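Long-range contacts in protein (alpha-2u-globulin) (Rattus norvegicus, PDB 2A2U), which probably carries small hydrophobic ligands in the cavity of a lipocalin barrel and also forms a complex with a hyaline droplet inducer: residues A[33-38]-A[63-68]; A[39-44]-A[143-148]; A[55-60]-A[101-106]; A[119-124]-A[136-141]. One frame throughout, in Å; residues are numbered along the deposited sequence.

Interaction 1: A[33-38]-A[63-68]; sequences KLNGDW and HIDVLE
The indole of Trp38 and the imidazole of His63 organise this junction. Over one face of the indole sits Ile64 CD1, 4.0 Å from the centroid of the five-membered ring, a CH-pi contact; at the ring's edge NE1 gives a nearly straight bond of 2.7 Å to Leu34 O, only slightly out of the indole plane, which fixes the ring's rotation. The His63 ring carries Gly36 O over one face, while ND1, at the edge, donates 3.1 Å to Asp37 OD1. It meets that oxygen from above the carboxylate plane, the two planes standing 69° apart. The second ring nitrogen, NE2, makes a weak bond to Asp65 OD1, whose stronger partner is Lys74 of the second subunit.

Gly36, Asp37 and Trp38 spell the Gly-X-Trp signature of lipocalins, placed where the first barrel strand leaves the short 3-10 turn and pairs antiparallel with strand 60-67. Gly36 and Ile64 form the hydrogen-bonded pair: Ile64 N reaches Gly36 O at 2.8 Å, and Ile64 O is gripped twice, by Gly36 N and by Asn35 ND2 at 2.9 Å, the Asn35 N-H meeting a lone pair of Ile64 O in the carbonyl plane. The other branch of the Asn35 amide, OD1, lies against Val66 CB.

His63 CG stands anti to its own backbone N (chi1 -175°), which swings the ring back across Gly36. A leucine in place of His63 would probably leave Asp37 OD1 without this N-H mate and the Asp37 carboxylate free to turn. At Gly36, phi is 128°, where any CB would press on the carbonyl oxygen of Asn35.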
# COMPACT_ATOMS: atom_id res chain seq x y z
N LYS A 33 0.42 21.58 -13.11
CA LYS A 33 1.42 21.83 -14.14
C LYS A 33 2.72 21.07 -13.97
O LYS A 33 3.61 21.16 -14.82
CB LYS A 33 1.72 23.32 -14.22
CG LYS A 33 0.57 24.14 -14.73
CD LYS A 33 0.93 25.59 -14.66
CE LYS A 33 -0.17 26.44 -15.22
NZ LYS A 33 0.14 27.89 -15.01
N LEU A 34 2.86 20.35 -12.86
CA LEU A 34 4.06 19.57 -12.59
C LEU A 34 4.01 18.22 -13.30
O LEU A 34 4.98 17.48 -13.32
CB LEU A 34 4.22 19.36 -11.08
CG LEU A 34 4.45 20.61 -10.25
CD1 LEU A 34 4.44 20.25 -8.78
CD2 LEU A 34 5.79 21.24 -10.62
N ASN A 35 2.85 17.92 -13.88
CA ASN A 35 2.66 16.67 -14.60
C ASN A 35 3.65 16.56 -15.74
O ASN A 35 3.94 17.55 -16.41
CB ASN A 35 1.24 16.60 -15.17
CG ASN A 35 0.49 15.35 -14.75
OD1 ASN A 35 -0.73 15.36 -14.65
ND2 ASN A 35 1.23 14.28 -14.50
N GLY A 36 4.21 15.37 -15.95
CA GLY A 36 5.14 15.21 -17.05
C GLY A 36 6.47 14.61 -16.69
O GLY A 36 6.68 14.15 -15.58
N ASP A 37 7.39 14.61 -17.65
CA ASP A 37 8.71 14.06 -17.45
C ASP A 37 9.66 15.01 -16.77
O ASP A 37 9.67 16.20 -17.06
CB ASP A 37 9.29 13.63 -18.78
CG ASP A 37 8.49 12.52 -19.42
OD1 ASP A 37 8.42 11.42 -18.84
OD2 ASP A 37 7.91 12.74 -20.49
N TRP A 38 10.46 14.46 -15.86
CA TRP A 38 11.45 15.24 -15.13
C TRP A 38 12.71 14.42 -15.03
O TRP A 38 12.65 13.21 -15.12
CB TRP A 38 10.95 15.56 -13.73
CG TRP A 38 9.78 16.48 -13.71
CD1 TRP A 38 8.46 16.13 -13.72
CD2 TRP A 38 9.83 17.91 -13.69
NE1 TRP A 38 7.68 17.27 -13.69
CE2 TRP A 38 8.49 18.37 -13.67
CE3 TRP A 38 10.87 18.85 -13.67
CZ2 TRP A 38 8.17 19.75 -13.64
CZ3 TRP A 38 10.55 20.22 -13.65
CH2 TRP A 38 9.21 20.65 -13.63
N HIS A 63 9.38 10.65 -14.30
CA HIS A 63 8.08 11.24 -14.58
C HIS A 63 7.32 11.48 -13.29
O HIS A 63 7.48 10.76 -12.32
CB HIS A 63 7.29 10.28 -15.47
CG HIS A 63 5.98 10.81 -15.95
ND1 HIS A 63 5.85 11.47 -17.15
CD2 HIS A 63 4.75 10.77 -15.40
CE1 HIS A 63 4.58 11.82 -17.32
NE2 HIS A 63 3.90 11.40 -16.28
N ILE A 64 6.50 12.53 -13.28
CA ILE A 64 5.67 12.87 -12.14
C ILE A 64 4.22 12.90 -12.62
O ILE A 64 3.91 13.57 -13.61
CB ILE A 64 6.02 14.26 -11.55
CG1 ILE A 64 7.36 14.21 -10.84
CG2 ILE A 64 4.92 14.72 -10.59
CD1 ILE A 64 7.76 15.51 -10.19
N ASP A 65 3.35 12.15 -11.95
CA ASP A 65 1.93 12.09 -12.28
C ASP A 65 1.14 12.83 -11.22
O ASP A 65 1.42 12.71 -10.04
CB ASP A 65 1.44 10.65 -12.34
CG ASP A 65 1.91 9.93 -13.57
OD1 ASP A 65 1.59 10.40 -14.68
OD2 ASP A 65 2.59 8.90 -13.43
N VAL A 66 0.18 13.62 -11.64
CA VAL A 66 -0.63 14.35 -10.68
C VAL A 66 -1.95 13.59 -10.53
O VAL A 66 -2.74 13.53 -11.46
CB VAL A 66 -0.79 15.81 -11.13
CG1 VAL A 66 -1.69 16.56 -10.18
CG2 VAL A 66 0.57 16.49 -11.17
N LEU A 67 -2.14 12.97 -9.37
CA LEU A 67 -3.33 12.17 -9.08
C LEU A 67 -4.27 12.84 -8.08
O LEU A 67 -4.07 14.01 -7.75
CB LEU A 67 -2.88 10.82 -8.52
CG LEU A 67 -1.68 10.18 -9.22
CD1 LEU A 67 -1.13 9.05 -8.40
CD2 LEU A 67 -2.08 9.70 -10.62
N GLU A 68 -5.27 12.12 -7.60
CA GLU A 68 -6.21 12.67 -6.62
C GLU A 68 -5.61 12.80 -5.22
O GLU A 68 -5.33 11.79 -4.57
CB GLU A 68 -7.47 11.83 -6.53
CG GLU A 68 -8.34 11.95 -7.73
CD GLU A 68 -8.90 13.33 -7.96
OE1 GLU A 68 -9.01 14.12 -7.00
OE2 GLU A 68 -9.25 13.62 -9.13

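Interaction 2: A[39-44]-A[143-148]; sequences FSIVVA and KDLSSD
Ile41, Lys143 and Phe39 bury most of the surface here, and each uses a different part of itself. Lys143 lays its CG over one face of the Phe39 ring, 4.1 Å from the centroid and offset toward the rim on the CE2 side, a CH-pi contact made by the aliphatic stem of the lysine. An alanine in place of Phe39 would probably open a gap beneath that stem and leave it free to move.

Ile41 reaches in three directions. Its CD1 touches the backbone at Lys143 O (3.4 Å), CG1 meets Leu145 CD1 at 3.9 Å, and CG2 comes against Asp144 OD1. That carboxylate oxygen is mainly engaged by Lys150 in a salt bridge. Ile41 belongs to a classic beta bulge, in which it and Val42 both face Leu138 on the neighbouring strand.

Segment 143-148 leads from strand 131-140 of the lipocalin barrel into helix 147-158, beside the bulged strand 36-44; Ser146 OG caps the helix start by accepting from Asp148 N. Arg175 ties the two sides indirectly, its NH1 bonding both Ser40 O and Lys143 O. Between the segments themselves the touch is largely nonpolar, with no hydrogen bond of its own, so their fit probably rests on shape and dispersion, with polar groups paired outside.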
# COMPACT_ATOMS: atom_id res chain seq x y z
N PHE A 39 13.84 15.09 -14.85
CA PHE A 39 15.13 14.41 -14.75
C PHE A 39 15.83 14.88 -13.50
O PHE A 39 15.63 16.02 -13.08
CB PHE A 39 16.02 14.75 -15.93
CG PHE A 39 15.51 14.26 -17.24
CD1 PHE A 39 14.61 15.01 -17.98
CD2 PHE A 39 15.94 13.04 -17.74
CE1 PHE A 39 14.14 14.55 -19.19
CE2 PHE A 39 15.48 12.58 -18.96
CZ PHE A 39 14.57 13.34 -19.68
N SER A 40 16.64 14.02 -12.90
CA SER A 40 17.39 14.37 -11.70
C SER A 40 18.64 15.12 -12.12
O SER A 40 19.45 14.61 -12.87
CB SER A 40 17.77 13.11 -10.92
OG SER A 40 16.64 12.59 -10.26
N ILE A 41 18.77 16.35 -11.62
CA ILE A 41 19.91 17.19 -11.96
C ILE A 41 20.92 17.31 -10.82
O ILE A 41 22.10 16.98 -10.99
CB ILE A 41 19.45 18.59 -12.42
CG1 ILE A 41 18.30 18.47 -13.44
CG2 ILE A 41 20.61 19.36 -13.01
CD1 ILE A 41 18.60 17.62 -14.67
N VAL A 42 20.48 17.77 -9.66
CA VAL A 42 21.35 17.94 -8.50
C VAL A 42 20.64 17.52 -7.22
O VAL A 42 19.47 17.85 -7.01
CB VAL A 42 21.78 19.43 -8.33
CG1 VAL A 42 22.68 19.59 -7.13
CG2 VAL A 42 22.49 19.92 -9.57
N VAL A 43 21.32 16.73 -6.39
CA VAL A 43 20.78 16.27 -5.11
C VAL A 43 21.75 16.74 -4.03
O VAL A 43 22.95 16.75 -4.24
CB VAL A 43 20.65 14.73 -5.02
CG1 VAL A 43 19.70 14.22 -6.07
CG2 VAL A 43 21.99 14.07 -5.18
N ALA A 44 21.22 17.13 -2.88
CA ALA A 44 22.08 17.61 -1.81
C ALA A 44 21.52 17.20 -0.46
O ALA A 44 20.33 17.36 -0.20
CB ALA A 44 22.19 19.11 -1.88
N LYS A 143 17.52 16.98 -19.64
CA LYS A 143 18.60 16.17 -19.06
C LYS A 143 19.59 16.98 -18.24
O LYS A 143 20.28 16.45 -17.38
CB LYS A 143 19.31 15.35 -20.13
CG LYS A 143 18.69 13.99 -20.36
CD LYS A 143 19.36 13.26 -21.52
CE LYS A 143 18.78 11.86 -21.70
NZ LYS A 143 19.17 11.26 -23.01
N ASP A 144 19.67 18.28 -18.51
CA ASP A 144 20.56 19.16 -17.76
C ASP A 144 19.92 20.54 -17.69
O ASP A 144 18.97 20.84 -18.40
CB ASP A 144 21.95 19.22 -18.38
CG ASP A 144 23.00 19.81 -17.44
OD1 ASP A 144 22.72 19.97 -16.24
OD2 ASP A 144 24.12 20.12 -17.89
N LEU A 145 20.42 21.38 -16.79
CA LEU A 145 19.87 22.71 -16.64
C LEU A 145 20.92 23.79 -16.64
O LEU A 145 22.12 23.52 -16.48
CB LEU A 145 19.07 22.81 -15.34
CG LEU A 145 17.70 22.15 -15.25
CD1 LEU A 145 17.28 22.17 -13.80
CD2 LEU A 145 16.69 22.88 -16.12
N SER A 146 20.43 25.01 -16.76
CA SER A 146 21.21 26.24 -16.77
C SER A 146 22.13 26.31 -15.55
O SER A 146 21.75 25.92 -14.44
CB SER A 146 20.23 27.42 -16.78
OG SER A 146 20.84 28.65 -16.47
N SER A 147 23.35 26.78 -15.77
CA SER A 147 24.34 26.92 -14.72
C SER A 147 23.80 27.89 -13.67
O SER A 147 24.20 27.85 -12.51
CB SER A 147 25.64 27.46 -15.29
OG SER A 147 26.74 26.69 -14.86
N ASP A 148 22.90 28.76 -14.10
CA ASP A 148 22.26 29.75 -13.25
C ASP A 148 21.28 29.06 -12.31
O ASP A 148 21.23 29.38 -11.12
CB ASP A 148 21.50 30.77 -14.08
CG ASP A 148 22.36 31.40 -15.15
OD1 ASP A 148 23.58 31.52 -14.95
OD2 ASP A 148 21.80 31.79 -16.20

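Interaction 3: A[55-60]-A[101-106]; sequences GSMRVF and VEYDGG
In lipocalins the long loop after the first strand folds toward the open end of the barrel, and here a type I beta turn, Gly55 to Arg58, meets the tight connection between strands 99-102 and 106-114. Two hydrogen bonds, a sulfur-aromatic contact and some apolar packing hold them together.

Of the hydrogen bonds, the shorter is Tyr103 OH to Ser56 O, 2.7 Å. The hydroxyl approaches with a C=O...O angle of 131° and somewhat tilted from the carbonyl plane, while Ser56 O itself lies near the plane of the phenol ring, at its edge. The second bond is weak: Ser56 OG donates to Asp104 OD2 at 3.0 Å. Ser56 OG sits between its own backbone N and carbonyl carbon (chi1 70°), a position that turns it to the carboxylate.

Charge is settled around the same aspartate. Its OD1 pairs with Lys128 and OD2 with Lys50, so the weak serine bond adds to two salt bridges, which would be expected to hold the carboxylate in its charged form.

Apolar contact comes from Met57, whose chain bends at chi2 (-54°) to slide past the tyrosine in the opposite direction. SD lies at the ring's edge, 5.1 Å from the centroid, a Met-aromatic contact, and the terminal methyl goes on to reach both Tyr103 and Asp104. Phe133 and Leu135 of strand 131-140 also pack on Met57, placing it against the barrel wall. Met57 CE ends 3.8 Å from Tyr103 CD2 and 3.5 Å from Asp104 OD2.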
# COMPACT_ATOMS: atom_id res chain seq x y z
N GLY A 55 23.19 4.86 -2.31
CA GLY A 55 22.37 5.56 -1.33
C GLY A 55 20.92 5.49 -1.76
O GLY A 55 20.62 5.63 -2.95
N SER A 56 20.02 5.28 -0.81
CA SER A 56 18.60 5.18 -1.11
C SER A 56 18.00 6.45 -1.70
O SER A 56 17.04 6.39 -2.45
CB SER A 56 17.82 4.81 0.15
OG SER A 56 17.81 5.89 1.08
N MET A 57 18.56 7.60 -1.33
CA MET A 57 18.05 8.87 -1.82
C MET A 57 18.63 9.31 -3.17
O MET A 57 18.16 10.29 -3.76
CB MET A 57 18.21 9.96 -0.76
CG MET A 57 17.47 9.69 0.54
SD MET A 57 15.70 9.37 0.33
CE MET A 57 15.40 8.33 1.82
N ARG A 58 19.65 8.61 -3.66
CA ARG A 58 20.23 8.93 -4.96
C ARG A 58 19.30 8.34 -6.03
O ARG A 58 19.58 7.29 -6.60
CB ARG A 58 21.63 8.35 -5.12
CG ARG A 58 22.24 8.63 -6.50
CD ARG A 58 23.57 7.93 -6.71
NE ARG A 58 24.71 8.79 -6.39
CZ ARG A 58 25.60 9.23 -7.29
NH1 ARG A 58 25.48 8.88 -8.57
NH2 ARG A 58 26.59 10.01 -6.90
N VAL A 59 18.17 9.01 -6.24
CA VAL A 59 17.18 8.54 -7.20
C VAL A 59 17.23 9.34 -8.50
O VAL A 59 17.46 10.55 -8.49
CB VAL A 59 15.73 8.57 -6.62
CG1 VAL A 59 15.70 7.88 -5.27
CG2 VAL A 59 15.20 9.99 -6.53
N PHE A 60 16.99 8.64 -9.60
CA PHE A 60 17.00 9.23 -10.92
C PHE A 60 15.57 9.35 -11.42
O PHE A 60 15.00 8.42 -11.98
CB PHE A 60 17.85 8.37 -11.85
CG PHE A 60 19.21 8.06 -11.31
CD1 PHE A 60 20.03 9.08 -10.83
CD2 PHE A 60 19.68 6.76 -11.26
CE1 PHE A 60 21.30 8.81 -10.32
CE2 PHE A 60 20.95 6.48 -10.74
CZ PHE A 60 21.76 7.52 -10.28
N VAL A 101 5.35 10.46 2.09
CA VAL A 101 5.66 9.27 1.31
C VAL A 101 6.53 8.37 2.18
O VAL A 101 7.43 8.84 2.89
CB VAL A 101 6.35 9.62 -0.05
CG1 VAL A 101 7.71 10.29 0.16
CG2 VAL A 101 6.48 8.39 -0.90
N GLU A 102 6.19 7.09 2.21
CA GLU A 102 6.94 6.13 2.99
C GLU A 102 8.02 5.58 2.08
O GLU A 102 7.73 4.95 1.07
CB GLU A 102 6.03 5.02 3.51
CG GLU A 102 6.68 4.10 4.55
CD GLU A 102 6.97 4.78 5.88
OE1 GLU A 102 6.41 5.86 6.16
OE2 GLU A 102 7.75 4.22 6.67
N TYR A 103 9.27 5.87 2.41
CA TYR A 103 10.40 5.39 1.62
C TYR A 103 11.66 5.50 2.45
O TYR A 103 12.16 6.60 2.66
CB TYR A 103 10.56 6.21 0.34
CG TYR A 103 11.77 5.77 -0.47
CD1 TYR A 103 11.75 4.57 -1.18
CD2 TYR A 103 12.92 6.55 -0.52
CE1 TYR A 103 12.86 4.14 -1.92
CE2 TYR A 103 14.04 6.13 -1.26
CZ TYR A 103 14.00 4.93 -1.95
OH TYR A 103 15.09 4.51 -2.68
N ASP A 104 12.17 4.37 2.93
CA ASP A 104 13.37 4.37 3.75
C ASP A 104 13.09 5.24 4.96
O ASP A 104 13.93 6.05 5.37
CB ASP A 104 14.54 4.94 2.94
CG ASP A 104 15.87 4.70 3.60
OD1 ASP A 104 16.19 3.55 3.91
OD2 ASP A 104 16.61 5.67 3.80
N GLY A 105 11.87 5.11 5.49
CA GLY A 105 11.42 5.88 6.63
C GLY A 105 10.20 6.71 6.29
O GLY A 105 9.56 6.49 5.26
N GLY A 106 9.85 7.65 7.17
CA GLY A 106 8.71 8.50 6.94
C GLY A 106 9.23 9.79 6.37
O GLY A 106 10.08 10.43 6.99

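Interaction 4: A[119-124]-A[136-141]; sequences YVMFHL and MVLYGR
Phe122 and Tyr139 bring their rings together rim to rim, Phe122 CE2 3.4 Å from Tyr139 CD2, centroids 5.5 Å apart and planes at 62°, neither ring over the other's face. Both side chains have CG anti to the carbonyl carbon, from which the rings lean toward each other along one face of the sheet. Val120 fills in beside them: with chi1 66° its CG1 stands between backbone N and carbonyl carbon and packs on Tyr139 CB at 3.4 Å. At the other end Phe122 CB rests on Val137 CG2.

On the opposite face, Leu138 CD1 touches both Tyr119 CB and Met121 CG, each 3.7 Å away, and Met121 lies alongside Leu138, pointing the same way. Further along, Met136 CG comes in the plane of the His123 ring, at its edge, 3.4 Å from CD2. His123 NE2 is held by Gln134 OE1, which would limit the ring's turning.

Four backbone bonds pair Val120 with Tyr139 and Phe122 with Val137. Helix 147-158 covers Tyr119 and Met121, while Val120, Phe122 and Tyr139 belong to the inner wall: a beta hairpin of the lipocalin barrel.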
# COMPACT_ATOMS: atom_id res chain seq x y z
N TYR A 119 12.44 23.89 -14.14
CA TYR A 119 12.89 23.27 -12.90
C TYR A 119 11.84 23.15 -11.79
O TYR A 119 10.76 23.74 -11.85
CB TYR A 119 14.10 24.05 -12.37
CG TYR A 119 13.75 25.43 -11.86
CD1 TYR A 119 13.60 26.50 -12.74
CD2 TYR A 119 13.52 25.66 -10.51
CE1 TYR A 119 13.22 27.76 -12.28
CE2 TYR A 119 13.14 26.92 -10.03
CZ TYR A 119 12.99 27.96 -10.92
OH TYR A 119 12.58 29.20 -10.47
N VAL A 120 12.19 22.35 -10.79
CA VAL A 120 11.38 22.16 -9.60
C VAL A 120 12.32 21.72 -8.49
O VAL A 120 13.13 20.81 -8.67
CB VAL A 120 10.22 21.14 -9.78
CG1 VAL A 120 10.73 19.73 -10.01
CG2 VAL A 120 9.32 21.19 -8.56
N MET A 121 12.30 22.47 -7.40
CA MET A 121 13.15 22.19 -6.26
C MET A 121 12.28 21.66 -5.12
O MET A 121 11.29 22.29 -4.73
CB MET A 121 13.89 23.46 -5.82
CG MET A 121 14.55 24.21 -6.97
SD MET A 121 15.45 25.67 -6.47
CE MET A 121 16.42 25.97 -7.93
N PHE A 122 12.60 20.46 -4.66
CA PHE A 122 11.86 19.85 -3.57
C PHE A 122 12.74 19.86 -2.34
O PHE A 122 13.96 19.79 -2.43
CB PHE A 122 11.52 18.39 -3.89
CG PHE A 122 10.46 18.21 -4.94
CD1 PHE A 122 9.12 18.21 -4.59
CD2 PHE A 122 10.80 17.95 -6.26
CE1 PHE A 122 8.15 17.94 -5.53
CE2 PHE A 122 9.84 17.68 -7.21
CZ PHE A 122 8.50 17.67 -6.84
N HIS A 123 12.11 19.96 -1.17
CA HIS A 123 12.83 19.93 0.09
C HIS A 123 12.19 18.81 0.91
O HIS A 123 10.99 18.83 1.17
CB HIS A 123 12.70 21.26 0.83
CG HIS A 123 13.31 21.23 2.20
ND1 HIS A 123 12.56 21.22 3.34
CD2 HIS A 123 14.60 21.16 2.59
CE1 HIS A 123 13.36 21.12 4.39
NE2 HIS A 123 14.61 21.08 3.95
N LEU A 124 13.00 17.85 1.32
CA LEU A 124 12.50 16.71 2.06
C LEU A 124 13.20 16.42 3.38
O LEU A 124 14.42 16.52 3.48
CB LEU A 124 12.58 15.46 1.17
CG LEU A 124 12.42 14.06 1.79
CD1 LEU A 124 11.86 13.12 0.77
CD2 LEU A 124 13.74 13.53 2.32
N MET A 136 17.54 17.82 -0.44
CA MET A 136 17.04 18.80 -1.39
C MET A 136 17.39 18.37 -2.80
O MET A 136 18.50 17.94 -3.06
CB MET A 136 17.59 20.19 -1.09
CG MET A 136 16.76 20.89 -0.06
SD MET A 136 17.31 22.52 0.32
CE MET A 136 16.80 23.39 -1.12
N VAL A 137 16.41 18.43 -3.69
CA VAL A 137 16.65 18.02 -5.07
C VAL A 137 16.17 19.03 -6.08
O VAL A 137 15.20 19.77 -5.85
CB VAL A 137 15.99 16.66 -5.38
CG1 VAL A 137 16.68 15.55 -4.63
CG2 VAL A 137 14.54 16.68 -5.00
N LEU A 138 16.87 19.06 -7.21
CA LEU A 138 16.54 19.93 -8.32
C LEU A 138 16.23 19.02 -9.50
O LEU A 138 17.04 18.17 -9.85
CB LEU A 138 17.72 20.85 -8.67
CG LEU A 138 17.60 21.70 -9.94
CD1 LEU A 138 16.42 22.63 -9.81
CD2 LEU A 138 18.87 22.49 -10.15
N TYR A 139 15.03 19.15 -10.05
CA TYR A 139 14.61 18.37 -11.22
C TYR A 139 14.46 19.32 -12.38
O TYR A 139 14.01 20.46 -12.21
CB TYR A 139 13.27 17.69 -10.98
CG TYR A 139 13.32 16.59 -9.97
CD1 TYR A 139 14.46 15.81 -9.83
CD2 TYR A 139 12.23 16.32 -9.15
CE1 TYR A 139 14.51 14.80 -8.90
CE2 TYR A 139 12.27 15.31 -8.21
CZ TYR A 139 13.42 14.56 -8.10
OH TYR A 139 13.49 13.55 -7.17
N GLY A 140 14.81 18.85 -13.57
CA GLY A 140 14.68 19.67 -14.75
C GLY A 140 13.88 18.91 -15.76
O GLY A 140 13.87 17.68 -15.71
N ARG A 141 13.17 19.60 -16.65
CA ARG A 141 12.39 18.92 -17.69
C ARG A 141 13.32 18.42 -18.79
O ARG A 141 12.93 17.63 -19.65
CB ARG A 141 11.33 19.86 -18.27
CG ARG A 141 10.54 20.56 -17.21
CD ARG A 141 9.09 20.70 -17.59
NE ARG A 141 8.36 19.46 -17.44
CZ ARG A 141 7.14 19.37 -16.92
NH1 ARG A 141 6.50 20.45 -16.49
NH2 ARG A 141 6.54 18.19 -16.84

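In the fold
Strand 36-44 connects most of the set. Interaction 1 pairs its start with strand 60-67, interaction 2 carries its next residues to the segment before helix 147-158, and its other edge bonds the hairpin of interaction 4 through Phe39 N to Gly140 O (2.7 Å). Interactions 2 and 4 are thus close, their centres 8 Å apart. Arg141 joins interactions 1 and 4: NH2 meets Asn35 O at 2.7 Å, and the guanidinium packs on Trp38, as in other lipocalins. Interactions 2 and 3 lie on opposite sides of the chain's centre, about 19 Å apart centre to centre, yet Ser40 OG reaches Val59 O. The inner faces of the strands probably enclose the ligand cavity, as usual in lipocalins.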